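Local coordinates for protein betaine aldehyde dehydrogenase (Staphylococcus aureus subsp. aureus COL, PDB 4QTO) that probably catalyses the NAD-dependent oxidation of betaine aldehyde to glycine betaine, as a tetrameric member of the aldehyde dehydrogenase family, at residues G257-G262 and S438-A443. Sequence-based numbering, arbitrary orientation.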
# COMPACT_ATOMS: atom_id res chain seq x y z
N GLY A 257 23.20 -16.96 -10.03
CA GLY A 257 24.13 -17.91 -10.64
C GLY A 257 23.58 -19.32 -10.69
O GLY A 257 22.38 -19.51 -10.71
N GLY A 258 24.49 -20.29 -10.71
CA GLY A 258 24.07 -21.69 -10.85
C GLY A 258 23.46 -22.27 -9.60
O GLY A 258 23.82 -21.86 -8.48
N ILE A 259 22.61 -23.25 -9.79
CA ILE A 259 21.89 -23.90 -8.69
C ILE A 259 22.82 -24.53 -7.65
O ILE A 259 22.59 -24.36 -6.44
CB ILE A 259 20.80 -24.85 -9.20
CG1 ILE A 259 19.97 -25.37 -8.07
CG2 ILE A 259 21.40 -26.01 -10.01
CD1 ILE A 259 18.71 -26.11 -8.49
N GLU A 260 23.84 -25.26 -8.08
CA GLU A 260 24.69 -25.95 -7.07
C GLU A 260 25.47 -24.97 -6.21
O GLU A 260 25.55 -25.14 -4.98
CB GLU A 260 25.57 -27.02 -7.73
CG GLU A 260 24.72 -28.19 -8.27
CD GLU A 260 23.79 -28.85 -7.21
OE1 GLU A 260 24.24 -29.16 -6.07
OE2 GLU A 260 22.57 -29.06 -7.49
N THR A 261 25.95 -23.89 -6.81
CA THR A 261 26.64 -22.85 -6.07
C THR A 261 25.65 -22.14 -5.15
O THR A 261 25.98 -21.85 -3.99
CB THR A 261 27.31 -21.85 -7.02
OG1 THR A 261 28.31 -22.56 -7.77
CG2 THR A 261 27.99 -20.73 -6.26
N GLY A 262 24.45 -21.85 -5.65
CA GLY A 262 23.45 -21.19 -4.82
C GLY A 262 23.09 -21.99 -3.57
O GLY A 262 22.90 -21.41 -2.49
N SER A 438 8.82 -29.74 -13.47
CA SER A 438 10.26 -29.49 -13.42
C SER A 438 10.53 -29.01 -12.01
O SER A 438 9.59 -28.71 -11.24
CB SER A 438 10.81 -28.44 -14.44
OG SER A 438 10.79 -27.12 -13.97
N ILE A 439 11.79 -28.93 -11.66
CA ILE A 439 12.15 -28.43 -10.34
C ILE A 439 12.19 -26.92 -10.31
O ILE A 439 12.34 -26.36 -9.21
CB ILE A 439 13.53 -28.96 -9.87
CG1 ILE A 439 14.67 -28.45 -10.78
CG2 ILE A 439 13.55 -30.49 -9.83
CD1 ILE A 439 16.07 -28.74 -10.23
N TYR A 440 12.05 -26.28 -11.46
CA TYR A 440 12.24 -24.85 -11.59
C TYR A 440 10.93 -24.07 -11.58
O TYR A 440 9.85 -24.65 -11.49
CB TYR A 440 13.04 -24.57 -12.87
CG TYR A 440 14.50 -25.03 -12.78
CD1 TYR A 440 15.41 -24.30 -12.02
CD2 TYR A 440 14.96 -26.08 -13.50
CE1 TYR A 440 16.74 -24.65 -11.95
CE2 TYR A 440 16.31 -26.44 -13.44
CZ TYR A 440 17.18 -25.72 -12.66
OH TYR A 440 18.53 -26.00 -12.57
N GLY A 441 11.03 -22.75 -11.68
CA GLY A 441 9.82 -21.92 -11.63
C GLY A 441 10.06 -20.46 -11.91
O GLY A 441 9.47 -19.59 -11.25
N LEU A 442 10.91 -20.15 -12.89
CA LEU A 442 11.28 -18.74 -13.12
C LEU A 442 10.37 -17.94 -14.03
O LEU A 442 9.80 -16.90 -13.62
CB LEU A 442 12.72 -18.65 -13.64
CG LEU A 442 13.29 -17.24 -13.76
CD1 LEU A 442 13.37 -16.56 -12.41
CD2 LEU A 442 14.70 -17.30 -14.35
N ALA A 443 10.22 -18.38 -15.27
CA ALA A 443 9.41 -17.64 -16.26
C ALA A 443 8.89 -18.55 -17.32
O ALA A 443 9.36 -19.68 -17.44
CB ALA A 443 10.28 -16.56 -16.90
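Ile259 reaches across to the phenol end of Tyr440 and to the tip of Ile439, bridging a gap in which the nearest CA atoms, those of Ile259 and Tyr440, stay 10.1 Å apart. The tight part is its packing on the buried Tyr440, whose long aromatic side chain spans much of that gap. The long branch of Ile259 runs out fully extended, CG1 anti to the backbone N (chi1 -172°), and brings CD1 to 4.2 Å from Tyr440 CE1, oblique to the ring; the short branch puts CG2 3.8 Å from Tyr440 OH. A branched aliphatic residue suits this place because both arms can meet the phenol end from one side. Within the loop, Ile439 CG1 packs 3.6 Å above the plane of one face of the Tyr440 ring, toward the rim. The loose side is the exposed Ile439, whose CD1 merely meets Ile259 CD1 at 4.1 Å; Gln485 touches both isoleucines. Ser438 shapes the loop through an ST turn, its small hydroxyl accepting from Tyr440 N. This is interdomain packing: Gly258 occupies the N-cap position of helix 259-269, after strand 252-256 of the Rossmann-type, coenzyme-binding domain, while the loop joins helix 428-436 to strand 443-447 of the seven-stranded sheet, in this family the catalytic domain.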